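Local atomic coordinates of putative creatinine amidohydrolase (Bacteroides fragilis, PDB entry 3LUB), a protein that binds two zinc ions and probably hydrolyses carbon-nitrogen bonds in linear amides, as a putative creatinine amidohydrolase of the creatininase superfamily. Residues I195-L198 / N199-V202; A51-A54 / A55-A58. One frame throughout, in Å; residues are numbered along the deposited sequence.

Interaction 1: I195-L198 / N199-V202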
ATOM      1  N   ILE F 195     -28.689  -0.015  22.372  1.00 28.08           N
ATOM      2  CA  ILE F 195     -28.686  -1.464  22.108  1.00 25.58           C
ATOM      3  C   ILE F 195     -28.140  -2.216  23.346  1.00 26.22           C
ATOM      4  O   ILE F 195     -26.943  -2.263  23.545  1.00 26.67           O
ATOM      5  CB  ILE F 195     -27.825  -1.793  20.851  1.00 24.56           C
ATOM      6  CG1 ILE F 195     -28.474  -1.148  19.620  1.00 26.82           C
ATOM      7  CG2 ILE F 195     -27.654  -3.315  20.677  1.00 19.34           C
ATOM      8  CD1 ILE F 195     -27.564  -1.051  18.360  1.00 25.11           C
ATOM      9  N   ALA F 196     -29.019  -2.788  24.168  1.00 25.49           N
ATOM     10  CA  ALA F 196     -28.639  -3.334  25.500  1.00 25.01           C
ATOM     11  C   ALA F 196     -27.465  -4.327  25.459  1.00 24.73           C
ATOM     12  O   ALA F 196     -26.543  -4.234  26.255  1.00 25.53           O
ATOM     13  CB  ALA F 196     -29.830  -4.001  26.172  1.00 23.56           C
ATOM     14  N   SER F 197     -27.515  -5.260  24.508  1.00 24.44           N
ATOM     15  CA  SER F 197     -26.481  -6.285  24.321  1.00 23.88           C
ATOM     16  C   SER F 197     -25.096  -5.686  24.127  1.00 23.68           C
ATOM     17  O   SER F 197     -24.102  -6.290  24.523  1.00 23.14           O
ATOM     18  CB  SER F 197     -26.839  -7.218  23.158  1.00 24.02           C
ATOM     19  OG  SER F 197     -28.099  -7.854  23.407  1.00 27.12           O
ATOM     20  N   LEU F 198     -25.025  -4.488  23.550  1.00 23.98           N
ATOM     21  CA  LEU F 198     -23.721  -3.808  23.429  1.00 24.25           C
ATOM     22  C   LEU F 198     -23.292  -3.246  24.767  1.00 25.10           C
ATOM     23  O   LEU F 198     -22.101  -3.229  25.057  1.00 26.17           O
ATOM     24  CB  LEU F 198     -23.721  -2.707  22.370  1.00 23.56           C
ATOM     25  CG  LEU F 198     -23.959  -3.093  20.925  1.00 24.20           C
ATOM     26  CD1 LEU F 198     -23.785  -1.878  20.025  1.00 22.75           C
ATOM     27  CD2 LEU F 198     -23.070  -4.279  20.493  1.00 17.84           C
ATOM     28  N   ASN F 199     -24.233  -2.792  25.592  1.00 26.47           N
ATOM     29  CA  ASN F 199     -23.874  -2.348  26.955  1.00 27.34           C
ATOM     30  C   ASN F 199     -23.417  -3.557  27.793  1.00 27.87           C
ATOM     31  O   ASN F 199     -22.467  -3.464  28.569  1.00 27.48           O
ATOM     32  CB  ASN F 199     -25.014  -1.604  27.646  1.00 27.65           C
ATOM     33  CG  ASN F 199     -25.375  -0.307  26.956  1.00 26.58           C
ATOM     34  OD1 ASN F 199     -24.510   0.423  26.450  1.00 29.48           O
ATOM     35  ND2 ASN F 199     -26.652  -0.012  26.921  1.00 25.49           N
ATOM     36  N   GLU F 200     -24.065  -4.703  27.568  1.00 28.70           N
ATOM     37  CA  GLU F 200     -23.729  -5.953  28.243  1.00 30.93           C
ATOM     38  C   GLU F 200     -22.449  -6.572  27.717  1.00 29.93           C
ATOM     39  O   GLU F 200     -21.944  -7.506  28.311  1.00 29.82           O
ATOM     40  CB  GLU F 200     -24.849  -6.986  28.061  1.00 30.59           C
ATOM     41  CG  GLU F 200     -26.180  -6.674  28.736  1.00 37.16           C
ATOM     42  CD  GLU F 200     -27.351  -7.454  28.101  1.00 39.60           C
ATOM     43  OE1 GLU F 200     -27.090  -8.503  27.433  1.00 47.92           O
ATOM     44  OE2 GLU F 200     -28.515  -7.003  28.264  1.00 51.54           O
ATOM     45  N   LYS F 201     -21.951  -6.089  26.582  1.00 30.05           N
ATOM     46  CA  LYS F 201     -20.698  -6.590  25.979  1.00 30.10           C
ATOM     47  C   LYS F 201     -20.791  -7.982  25.340  1.00 27.64           C
ATOM     48  O   LYS F 201     -19.796  -8.701  25.274  1.00 27.48           O
ATOM     49  CB  LYS F 201     -19.531  -6.518  26.968  1.00 31.21           C
ATOM     50  CG  LYS F 201     -19.335  -5.096  27.477  1.00 36.17           C
ATOM     51  CD  LYS F 201     -18.120  -4.919  28.348  1.00 39.85           C
ATOM     52  CE  LYS F 201     -18.086  -3.438  28.818  1.00 49.73           C
ATOM     53  NZ  LYS F 201     -16.895  -3.099  29.620  1.00 54.26           N
ATOM     54  N   VAL F 202     -21.972  -8.323  24.816  1.00 25.11           N
ATOM     55  CA  VAL F 202     -22.124  -9.531  23.952  1.00 24.40           C
ATOM     56  C   VAL F 202     -21.263  -9.338  22.688  1.00 23.66           C
ATOM     57  O   VAL F 202     -20.623 -10.272  22.217  1.00 23.14           O
ATOM     58  CB  VAL F 202     -23.597  -9.799  23.547  1.00 23.82           C
ATOM     59  CG1 VAL F 202     -23.677 -10.942  22.494  1.00 18.14           C
ATOM     60  CG2 VAL F 202     -24.461 -10.058  24.795  1.00 22.18           C
TER
HETATM   61  O   HOH W   1     -30.299  -7.638  25.989  1.00 28.58           O
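The carbonyl oxygen of A196 takes the shortest bond of this turn, 2.8 Å from E200 N. The N-H points well at the oxygen, at 155°. The side chain of E200 also bends back over this oxygen: E200 CG lies 3.5 Å from A196 O, and the carboxylate lies alongside A196 and S197. The first torsion sets this course, since CG sits beside the backbone N (chi1 -67°). E200 OE2 ends 3.9 Å from A196 CB. A water donates to E200 OE2 at 3.0 Å and weakly to S197 OG, so it links the two side chains without a direct bond between them. The stronger partner of the S197 hydroxyl is E246 of the second subunit.

The helix ends in a Schellman motif. K201, with positive phi (73°), is the C-prime residue. V202 N reaches back to S197 O at 3.0 Å, and K201 N makes a weak bond to L198 O at 3.2 Å. The reversal brings V202 alongside S197, where CG2 of V202 lies 4.0 Å from S197 CB. N199 ND2 bonds to F193 O, just before the helix.

Residues of the second subunit pack on this short helix: L243 on S197 and L252 on L198. Backbone bonds close the turn, and a water bridges two side chains on its outer side. The hydroxyl of S197 meets a carboxylate across the subunit boundary. A bound calcium ion lies about 4 Å from the side chain of S197, and its charge would probably offset part of the carboxylate charge nearby.

Interaction 2: A51-A54 / A55-A58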
ATOM      1  N   ALA F  51       7.384   4.786  32.629  1.00 19.75           N
ATOM      2  CA  ALA F  51       8.453   3.947  32.063  1.00 19.08           C
ATOM      3  C   ALA F  51       9.834   4.408  32.486  1.00 18.96           C
ATOM      4  O   ALA F  51      10.714   3.582  32.765  1.00 20.19           O
ATOM      5  CB  ALA F  51       8.335   3.873  30.521  1.00 16.79           C
ATOM      6  N   VAL F  52      10.049   5.716  32.539  1.00 19.74           N
ATOM      7  CA  VAL F  52      11.339   6.271  33.028  1.00 20.72           C
ATOM      8  C   VAL F  52      11.559   5.889  34.503  1.00 20.86           C
ATOM      9  O   VAL F  52      12.645   5.405  34.875  1.00 21.11           O
ATOM     10  CB  VAL F  52      11.437   7.802  32.790  1.00 21.63           C
ATOM     11  CG1 VAL F  52      12.592   8.452  33.600  1.00 21.87           C
ATOM     12  CG2 VAL F  52      11.635   8.063  31.334  1.00 16.84           C
ATOM     13  N   GLU F  53      10.518   6.037  35.318  1.00 21.28           N
ATOM     14  CA  GLU F  53      10.589   5.632  36.723  1.00 23.55           C
ATOM     15  C   GLU F  53      10.913   4.135  36.868  1.00 21.51           C
ATOM     16  O   GLU F  53      11.699   3.774  37.683  1.00 22.71           O
ATOM     17  CB  GLU F  53       9.283   5.922  37.442  1.00 22.69           C
ATOM     18  CG  GLU F  53       9.273   7.099  38.385  1.00 33.88           C
ATOM     19  CD  GLU F  53       8.267   6.915  39.518  1.00 31.07           C
ATOM     20  OE1 GLU F  53       8.631   6.228  40.500  1.00 42.54           O
ATOM     21  OE2 GLU F  53       7.121   7.426  39.427  1.00 35.09           O
ATOM     22  N   ALA F  54      10.289   3.279  36.065  1.00 21.00           N
ATOM     23  CA  ALA F  54      10.550   1.838  36.138  1.00 19.21           C
ATOM     24  C   ALA F  54      11.942   1.503  35.618  1.00 20.15           C
ATOM     25  O   ALA F  54      12.587   0.581  36.138  1.00 20.64           O
ATOM     26  CB  ALA F  54       9.485   1.036  35.405  1.00 17.80           C
ATOM     27  N   ALA F  55      12.394   2.216  34.588  1.00 20.10           N
ATOM     28  CA  ALA F  55      13.759   2.058  34.056  1.00 21.23           C
ATOM     29  C   ALA F  55      14.803   2.404  35.122  1.00 20.80           C
ATOM     30  O   ALA F  55      15.810   1.707  35.289  1.00 22.40           O
ATOM     31  CB  ALA F  55      13.971   2.959  32.743  1.00 21.24           C
ATOM     32  N   GLU F  56      14.560   3.488  35.840  1.00 22.29           N
ATOM     33  CA  GLU F  56      15.434   3.922  36.910  1.00 24.12           C
ATOM     34  C   GLU F  56      15.466   2.880  38.038  1.00 24.11           C
ATOM     35  O   GLU F  56      16.535   2.565  38.582  1.00 23.77           O
ATOM     36  CB  GLU F  56      14.961   5.271  37.455  1.00 24.10           C
ATOM     37  CG  GLU F  56      15.291   6.458  36.556  1.00 25.19           C
ATOM     38  CD  GLU F  56      14.675   7.780  37.033  1.00 28.62           C
ATOM     39  OE1 GLU F  56      13.622   7.770  37.744  1.00 35.17           O
ATOM     40  OE2 GLU F  56      15.234   8.846  36.680  1.00 34.38           O
ATOM     41  N   LEU F  57      14.298   2.342  38.383  1.00 23.68           N
ATOM     42  CA  LEU F  57      14.244   1.280  39.392  1.00 23.34           C
ATOM     43  C   LEU F  57      14.976   0.022  38.959  1.00 24.94           C
ATOM     44  O   LEU F  57      15.731  -0.529  39.759  1.00 25.89           O
ATOM     45  CB  LEU F  57      12.813   0.935  39.753  1.00 24.92           C
ATOM     46  CG  LEU F  57      12.619  -0.012  40.926  1.00 25.65           C
ATOM     47  CD1 LEU F  57      13.178   0.618  42.191  1.00 25.81           C
ATOM     48  CD2 LEU F  57      11.130  -0.334  41.027  1.00 22.26           C
ATOM     49  N   ALA F  58      14.768  -0.442  37.718  1.00 24.51           N
ATOM     50  CA  ALA F  58      15.452  -1.644  37.251  1.00 24.16           C
ATOM     51  C   ALA F  58      16.960  -1.445  37.239  1.00 24.96           C
ATOM     52  O   ALA F  58      17.710  -2.373  37.514  1.00 26.22           O
ATOM     53  CB  ALA F  58      14.974  -2.054  35.845  1.00 24.74           C
TER
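E56 folds back along the preceding turn of its helix and lies against V52. Its CB lies 3.5 Å from V52 O, and CG comes closer, 3.3 Å from the same oxygen. CG is placed beside the backbone N (chi1 -76°), which directs the extended chain back along the helix. E56 CD then meets CG1 of V52 at 4.1 Å, and the two side chains cross obliquely. At the tip, E56 OE1 passes 3.8 Å from E53 CA. E56 OE2 lies near V52 CG1 and takes its hydrogen bond from N3 ND2, in the N-terminal part of the chain.

Four regular i to i+4 backbone bonds run beneath these side chains, from A55 N to A51 O at 2.8 Å through to A58 N to A54 O at 2.9 Å. E53 sends its carboxylate elsewhere, to the hydroxyl of Y175.

The stretch belongs to helix 42-62 of a beta-alpha-beta unit. A51 and V52 pack on V68 of the following strand, whereas A54 and L57 meet helix 226-249. Small alanines at these contacts probably let the backbone come close to V68 and to helix 226-249. Each of the two carboxylates is bonded to a distant part of the chain. E53 OE1 and E56 OE1 stay 5.9 Å apart, so mutual repulsion is probably modest.

Overall arrangement
Interaction 2 comes first along the chain, and interaction 1 follows more than a hundred residues later. They lie on opposite sides of the chain's centre. Their own centres are about 39 Å apart and their nearest atoms about 26 Å apart, so they do not touch. The centre of interaction 2 is about 15 Å, and that of interaction 1 about 27 Å, from the centre of the chain. Interaction 2 sits between strand 66-68 and helix 226-249. Interaction 1 is on a short helix that meets the second subunit. Neither forms part of the zinc site built from E32, H34, D43, H120 and E168. However, D43, which binds both zinc ions, belongs to the same helix as interaction 2.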